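Local coordinates for protein saframycin Mx1 synthetase B (Legionella pneumophila subsp. pneumophila, PDB 3KXW) that belongs to the fatty acid AMP ligases of the ANL superfamily and binds 5'-O-[(S)-(dodecanoyloxy)(hydroxy)phosphoryl]adenosine in a pocket, at residues L193-L196 and N197-T201; A517-N520 and L521-E524; A54-L57 and Q58-A62. All coordinates share one frame; numbering follows the deposited sequence.

In the fold
All three contacts are local, and they follow the chain in the order contact 3, contact 1, contact 2. Contacts 1 and 2 lie within a helix, and contact 3 runs off the end of one. Contact 3 ends helix 43-59 and contact 1 lies in helix 189-202; both belong to the AMP-binding enzyme region, with centres about 30 Å apart and nearest atoms about 17 Å apart. Contact 2, in helix 515-533 of the C-terminal region, has its centre about 41 Å from that of contact 1 and about 47 Å from that of contact 3. Contacts 1 and 2 lie on opposite sides of the chain's centre. Of the three, contact 1 alone contributes a ligand-pocket residue, Ile-199; contact 2 belongs to a beta-alpha-beta unit.

Contact 1. Residues L193-L196 and N197-T201; sequences LDNL and NKIFT
Asp-194 OD2 receives Lys-198 NZ at 2.8 Å in a salt bridge between residues one helical turn apart, and the hydroxyl of Ser-408 is a second hydrogen-bonding partner of the same oxygen. The ammonium comes in on the syn side of the carboxylate, 21° out of its plane. Two torsions make this possible: the aspartate CG lies anti to its own N (chi1 -174°), and the lysine chain, extended through chi3, bends at chi4 (61°) to turn NZ back to the acid. One water ties the rest together: it donates to Asp-194 OD1 at 2.8 Å and to Asp-194 O, and accepts from Lys-198 NZ and Asn-197 ND2. Both carboxylate oxygens are engaged, and the adjacent ammonium would probably favour the ionised form.

The amide oxygen of Asn-195 accepts from Leu-335 N and its ND2 bonds Ser-408 OG, so both ends of the amide are satisfied. The Ile-199 side chain crosses that of Asn-195 at a slant, with Ile-199 CD1 3.4 Å from Asn-195 OD1. The backbone N of Ile-199 bonds Asn-195 O at 2.8 Å. Farther on, Asn-197 O takes Thr-201 N and Thr-201 OG1 (2.9 Å) from opposite faces of its plane.

Ile-199 belongs to the pocket of 5'-O-[(S)-(dodecanoyloxy)(hydroxy)phosphoryl]adenosine and touches that ligand. Helix 189-202 rests Leu-193, Leu-196 and Ile-199 on Tyr-232 and Thr-229 of helix 220-233, while Asn-195 bonds Leu-335 at the start of strand 335-338.

Contact 2. Residues A517-N520 and L521-E524; sequences AQDN and LFNE
Four consecutive i to i+4 backbone bonds join 517-520 to 521-524, from Leu-521 N to Ala-517 O (2.8 Å) through Glu-524 N to Asn-520 O (2.9 Å). The straightest is Phe-522 N to Gln-518 O, with 171° at the hydrogen.

Aromatic contact centres on Phe-522. With CG anti to its carbonyl carbon (chi1 -67°), the ring folds back along the helix and sets one face over Gln-518 O, which lies 3.2 Å from Phe-522 CD2. Gln-518 CB approaches Phe-522 CE2 at 4.0 Å. The Asp-519 side chain slants across that of Phe-522, with Asp-519 OD1 4.1 Å from Phe-522 CD2 and the carboxylate and ring planes 42° apart. Beyond the segment the ring stacks with Trp-576 and meets Ile-540 and Leu-542.

Polar side chains meet through solvent: a water donates to Asn-520 OD1 at 3.0 Å and accepts from Asn-523 ND2 at 3.2 Å, bridging residues three apart on the more open side.

The result is an amphipathic helix. Leu-521 and Phe-522 are buried against strand 539-544, whereas Asn-520 and Glu-524 are exposed. Helix 515-533 is the connection of the beta-alpha-beta unit formed with strands 499-508 and 539-544 in the C-terminal part of this ANL-superfamily protein.

Contact 3. Residues A54-L57 and Q58-A62; sequences AATL and QAEGA
Gln-58 carries CG anti to its carbonyl carbon (chi1 -71°) and continues extended, which lays its chain back along the helix past Ala-54, with Gln-58 CG 3.3 Å from Ala-54 O. Glu-60 has a similar first torsion but bends at chi2 (-69°): its CG lies 3.3 Å from Thr-56 O, while the carboxylate turns away from the preceding turn. The amide of Gln-58 is held from outside, its NE2 donating to Gln-160 O, and its chain touches Trp-159 and Thr-162. Thr-56 OG1 bonds within its own helix, to Ala-52 O.

The backbone bonds record how the helix ends. Gln-58 N meets Ala-54 O at 2.9 Å and Ala-59 N meets Ala-55 O at 2.8 Å, both in i to i+4 spacing. The bond from Glu-60 N to Thr-56 O is more bent than those before it, and a weak bond to Leu-57 O is added. Then Ala-62 N reaches back five residues to Leu-57 O at 3.0 Å, and Gly-61 N bonds Gln-58 O at 3.1 Å. Gly-61 makes the reversal with a positive phi of 97°, a conformation that glycine adopts readily.

Ala-62, buried, swings its CB to 4.2 Å from Leu-57 CB, giving the apolar pairing across the turn. The paired backbone bonds and the glycine at C-prime define a Schellman motif at the C-terminal end of helix 43-59.

Contact 1. Residues L193-L196 and N197-T201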
loop_
_atom_site.group_PDB
_atom_site.type_symbol
_atom_site.label_atom_id
_atom_site.label_comp_id
_atom_site.label_asym_id
_atom_site.label_seq_id
_atom_site.Cartn_x
_atom_site.Cartn_y
_atom_site.Cartn_z
ATOM N N LEU A 193 -16.383 5.442 -6.921
ATOM C CA LEU A 193 -16.461 6.616 -7.796
ATOM C C LEU A 193 -16.239 7.905 -7.014
ATOM O O LEU A 193 -15.621 8.833 -7.505
ATOM C CB LEU A 193 -17.794 6.670 -8.545
ATOM C CG LEU A 193 -18.073 5.595 -9.614
ATOM C CD1 LEU A 193 -19.493 5.844 -10.198
ATOM C CD2 LEU A 193 -17.011 5.618 -10.710
ATOM N N ASP A 194 -16.753 7.988 -5.797
ATOM C CA ASP A 194 -16.560 9.210 -5.049
ATOM C C ASP A 194 -15.064 9.478 -4.842
ATOM O O ASP A 194 -14.576 10.611 -4.994
ATOM C CB ASP A 194 -17.206 9.134 -3.682
ATOM C CG ASP A 194 -17.134 10.457 -2.957
ATOM O OD1 ASP A 194 -17.863 11.374 -3.367
ATOM O OD2 ASP A 194 -16.339 10.598 -2.011
ATOM N N ASN A 195 -14.340 8.441 -4.448
ATOM C CA ASN A 195 -12.918 8.633 -4.175
ATOM C C ASN A 195 -12.084 8.854 -5.426
ATOM O O ASN A 195 -11.175 9.681 -5.422
ATOM C CB ASN A 195 -12.326 7.526 -3.305
ATOM C CG ASN A 195 -11.160 8.042 -2.458
ATOM O OD1 ASN A 195 -10.004 7.694 -2.673
ATOM N ND2 ASN A 195 -11.476 8.917 -1.511
ATOM N N LEU A 196 -12.390 8.119 -6.495
ATOM C CA LEU A 196 -11.724 8.338 -7.772
ATOM C C LEU A 196 -11.859 9.782 -8.212
ATOM O O LEU A 196 -10.941 10.342 -8.764
ATOM C CB LEU A 196 -12.264 7.417 -8.886
ATOM C CG LEU A 196 -12.135 5.906 -8.662
ATOM C CD1 LEU A 196 -12.586 5.113 -9.864
ATOM C CD2 LEU A 196 -10.730 5.462 -8.173
ATOM N N ASN A 197 -13.022 10.370 -7.994
ATOM C CA ASN A 197 -13.213 11.775 -8.348
ATOM C C ASN A 197 -12.388 12.694 -7.448
ATOM O O ASN A 197 -11.808 13.687 -7.904
ATOM C CB ASN A 197 -14.689 12.165 -8.236
ATOM C CG ASN A 197 -14.907 13.660 -8.468
ATOM O OD1 ASN A 197 -14.604 14.177 -9.544
ATOM N ND2 ASN A 197 -15.428 14.350 -7.459
ATOM N N LYS A 198 -12.347 12.368 -6.167
ATOM C CA LYS A 198 -11.561 13.158 -5.238
ATOM C C LYS A 198 -10.070 13.099 -5.598
ATOM O O LYS A 198 -9.378 14.113 -5.551
ATOM C CB LYS A 198 -11.785 12.694 -3.804
ATOM C CG LYS A 198 -13.090 13.193 -3.213
ATOM C CD LYS A 198 -13.382 12.462 -1.905
ATOM C CE LYS A 198 -14.437 13.189 -1.078
ATOM N NZ LYS A 198 -15.760 13.316 -1.739
ATOM N N ILE A 199 -9.594 11.918 -5.975
ATOM C CA ILE A 199 -8.198 11.740 -6.386
ATOM C C ILE A 199 -7.884 12.493 -7.686
ATOM O O ILE A 199 -6.904 13.253 -7.764
ATOM C CB ILE A 199 -7.853 10.235 -6.558
ATOM C CG1 ILE A 199 -8.053 9.490 -5.227
ATOM C CG2 ILE A 199 -6.432 10.043 -7.102
ATOM C CD1 ILE A 199 -7.974 7.961 -5.342
ATOM N N PHE A 200 -8.702 12.277 -8.710
ATOM C CA PHE A 200 -8.505 12.956 -9.996
ATOM C C PHE A 200 -8.468 14.470 -9.806
ATOM O O PHE A 200 -7.640 15.182 -10.402
ATOM C CB PHE A 200 -9.610 12.560 -10.986
ATOM C CG PHE A 200 -9.393 13.057 -12.385
ATOM C CD1 PHE A 200 -8.799 12.240 -13.342
ATOM C CD2 PHE A 200 -9.800 14.332 -12.756
ATOM C CE1 PHE A 200 -8.605 12.694 -14.646
ATOM C CE2 PHE A 200 -9.611 14.792 -14.059
ATOM C CZ PHE A 200 -9.026 13.968 -15.002
ATOM N N THR A 201 -9.359 14.957 -8.960
ATOM C CA THR A 201 -9.493 16.390 -8.756
ATOM C C THR A 201 -8.368 16.953 -7.922
ATOM O O THR A 201 -7.747 17.953 -8.300
ATOM C CB THR A 201 -10.810 16.717 -8.069
ATOM O OG1 THR A 201 -11.875 16.416 -8.966
ATOM C CG2 THR A 201 -10.862 18.181 -7.711
HETATM O O HOH W 1 -16.332 13.131 -4.898
#

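Contact 2. Residues A517-N520 and L521-E524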
loop_
_atom_site.group_PDB
_atom_site.type_symbol
_atom_site.label_atom_id
_atom_site.label_comp_id
_atom_site.label_asym_id
_atom_site.label_seq_id
_atom_site.Cartn_x
_atom_site.Cartn_y
_atom_site.Cartn_z
ATOM N N ALA A 517 29.138 -8.691 -0.335
ATOM C CA ALA A 517 28.265 -9.770 0.129
ATOM C C ALA A 517 27.303 -9.230 1.187
ATOM O O ALA A 517 26.121 -9.591 1.215
ATOM C CB ALA A 517 29.089 -10.945 0.663
ATOM N N GLN A 518 27.813 -8.352 2.044
ATOM C CA GLN A 518 26.988 -7.728 3.064
ATOM C C GLN A 518 25.847 -6.952 2.407
ATOM O O GLN A 518 24.681 -7.146 2.731
ATOM C CB GLN A 518 27.822 -6.790 3.938
ATOM C CG GLN A 518 28.757 -7.507 4.915
ATOM C CD GLN A 518 29.541 -6.529 5.777
ATOM O OE1 GLN A 518 29.270 -5.331 5.767
ATOM N NE2 GLN A 518 30.512 -7.036 6.528
ATOM N N ASP A 519 26.197 -6.079 1.471
ATOM C CA ASP A 519 25.191 -5.322 0.740
ATOM C C ASP A 519 24.128 -6.191 0.096
ATOM O O ASP A 519 22.935 -5.895 0.212
ATOM C CB ASP A 519 25.856 -4.413 -0.293
ATOM C CG ASP A 519 26.529 -3.217 0.352
ATOM O OD1 ASP A 519 26.419 -3.071 1.590
ATOM O OD2 ASP A 519 27.161 -2.411 -0.362
ATOM N N ASN A 520 24.555 -7.253 -0.587
ATOM C CA ASN A 520 23.645 -8.210 -1.202
ATOM C C ASN A 520 22.755 -8.845 -0.147
ATOM O O ASN A 520 21.546 -8.967 -0.327
ATOM C CB ASN A 520 24.450 -9.322 -1.913
ATOM C CG ASN A 520 25.065 -8.864 -3.227
ATOM O OD1 ASN A 520 24.562 -7.934 -3.869
ATOM N ND2 ASN A 520 26.162 -9.526 -3.648
ATOM N N LEU A 521 23.359 -9.235 0.969
ATOM C CA LEU A 521 22.600 -9.862 2.054
ATOM C C LEU A 521 21.526 -8.923 2.609
ATOM O O LEU A 521 20.383 -9.341 2.782
ATOM C CB LEU A 521 23.529 -10.317 3.187
ATOM C CG LEU A 521 22.851 -10.866 4.448
ATOM C CD1 LEU A 521 21.857 -12.000 4.101
ATOM C CD2 LEU A 521 23.902 -11.351 5.431
ATOM N N PHE A 522 21.907 -7.675 2.886
ATOM C CA PHE A 522 20.970 -6.654 3.379
ATOM C C PHE A 522 19.794 -6.490 2.416
ATOM O O PHE A 522 18.643 -6.434 2.832
ATOM C CB PHE A 522 21.645 -5.282 3.554
ATOM C CG PHE A 522 22.677 -5.233 4.651
ATOM C CD1 PHE A 522 22.437 -5.825 5.881
ATOM C CD2 PHE A 522 23.884 -4.568 4.446
ATOM C CE1 PHE A 522 23.404 -5.777 6.880
ATOM C CE2 PHE A 522 24.851 -4.513 5.431
ATOM C CZ PHE A 522 24.620 -5.125 6.641
ATOM N N ASN A 523 20.094 -6.398 1.127
ATOM C CA ASN A 523 19.041 -6.291 0.118
ATOM C C ASN A 523 18.128 -7.515 0.051
ATOM O O ASN A 523 16.917 -7.383 -0.114
ATOM C CB ASN A 523 19.644 -5.956 -1.252
ATOM C CG ASN A 523 20.389 -4.634 -1.242
ATOM O OD1 ASN A 523 20.049 -3.737 -0.481
ATOM N ND2 ASN A 523 21.418 -4.511 -2.081
ATOM N N GLU A 524 18.709 -8.705 0.200
ATOM C CA GLU A 524 17.931 -9.943 0.174
ATOM C C GLU A 524 17.015 -10.008 1.370
ATOM O O GLU A 524 15.872 -10.467 1.275
ATOM C CB GLU A 524 18.859 -11.169 0.169
ATOM C CG GLU A 524 19.497 -11.403 -1.182
ATOM C CD GLU A 524 20.701 -12.332 -1.133
ATOM O OE1 GLU A 524 21.217 -12.607 -0.024
ATOM O OE2 GLU A 524 21.150 -12.767 -2.217
HETATM O O HOH W 2 21.725 -6.922 -4.130
#

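Contact 3. Residues A54-L57 and Q58-A62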
loop_
_atom_site.group_PDB
_atom_site.type_symbol
_atom_site.label_atom_id
_atom_site.label_comp_id
_atom_site.label_asym_id
_atom_site.label_seq_id
_atom_site.Cartn_x
_atom_site.Cartn_y
_atom_site.Cartn_z
ATOM N N ALA A 54 -16.666 -11.625 -17.389
ATOM C CA ALA A 54 -17.979 -11.578 -16.748
ATOM C C ALA A 54 -18.932 -12.649 -17.314
ATOM O O ALA A 54 -19.704 -13.263 -16.574
ATOM C CB ALA A 54 -18.594 -10.162 -16.842
ATOM N N ALA A 55 -18.883 -12.869 -18.621
ATOM C CA ALA A 55 -19.784 -13.856 -19.231
ATOM C C ALA A 55 -19.435 -15.263 -18.728
ATOM O O ALA A 55 -20.313 -16.096 -18.510
ATOM C CB ALA A 55 -19.686 -13.798 -20.755
ATOM N N THR A 56 -18.142 -15.524 -18.577
ATOM C CA THR A 56 -17.688 -16.785 -18.017
ATOM C C THR A 56 -18.150 -16.962 -16.565
ATOM O O THR A 56 -18.662 -18.021 -16.185
ATOM C CB THR A 56 -16.163 -16.914 -18.096
ATOM O OG1 THR A 56 -15.751 -16.749 -19.456
ATOM C CG2 THR A 56 -15.723 -18.271 -17.575
ATOM N N LEU A 57 -17.989 -15.920 -15.753
ATOM C CA LEU A 57 -18.474 -15.981 -14.370
ATOM C C LEU A 57 -19.976 -16.285 -14.324
ATOM O O LEU A 57 -20.449 -17.127 -13.557
ATOM C CB LEU A 57 -18.168 -14.648 -13.640
ATOM C CG LEU A 57 -16.703 -14.390 -13.299
ATOM C CD1 LEU A 57 -16.507 -12.971 -12.711
ATOM C CD2 LEU A 57 -16.178 -15.459 -12.324
ATOM N N GLN A 58 -20.734 -15.582 -15.157
ATOM C CA GLN A 58 -22.167 -15.810 -15.225
ATOM C C GLN A 58 -22.480 -17.238 -15.690
ATOM O O GLN A 58 -23.362 -17.907 -15.118
ATOM C CB GLN A 58 -22.814 -14.760 -16.132
ATOM C CG GLN A 58 -22.824 -13.366 -15.520
ATOM C CD GLN A 58 -23.269 -12.297 -16.507
ATOM O OE1 GLN A 58 -23.119 -12.446 -17.722
ATOM N NE2 GLN A 58 -23.787 -11.205 -15.985
ATOM N N ALA A 59 -21.737 -17.718 -16.686
ATOM C CA ALA A 59 -21.974 -19.053 -17.225
ATOM C C ALA A 59 -21.680 -20.109 -16.173
ATOM O O ALA A 59 -22.271 -21.195 -16.188
ATOM C CB ALA A 59 -21.108 -19.304 -18.470
ATOM N N GLU A 60 -20.781 -19.782 -15.251
ATOM C CA GLU A 60 -20.392 -20.721 -14.202
ATOM C C GLU A 60 -21.207 -20.598 -12.921
ATOM O O GLU A 60 -20.888 -21.233 -11.913
ATOM C CB GLU A 60 -18.904 -20.572 -13.883
ATOM C CG GLU A 60 -18.001 -20.989 -15.023
ATOM C CD GLU A 60 -18.054 -22.483 -15.258
ATOM O OE1 GLU A 60 -17.908 -23.237 -14.275
ATOM O OE2 GLU A 60 -18.246 -22.904 -16.415
ATOM N N GLY A 61 -22.254 -19.788 -12.956
ATOM C CA GLY A 61 -23.207 -19.753 -11.872
ATOM C C GLY A 61 -22.976 -18.650 -10.855
ATOM O O GLY A 61 -23.722 -18.566 -9.894
ATOM N N ALA A 62 -21.966 -17.801 -11.048
ATOM C CA ALA A 62 -21.792 -16.666 -10.134
ATOM C C ALA A 62 -22.900 -15.628 -10.301
ATOM O O ALA A 62 -23.278 -15.288 -11.425
ATOM C CB ALA A 62 -20.399 -16.005 -10.305
#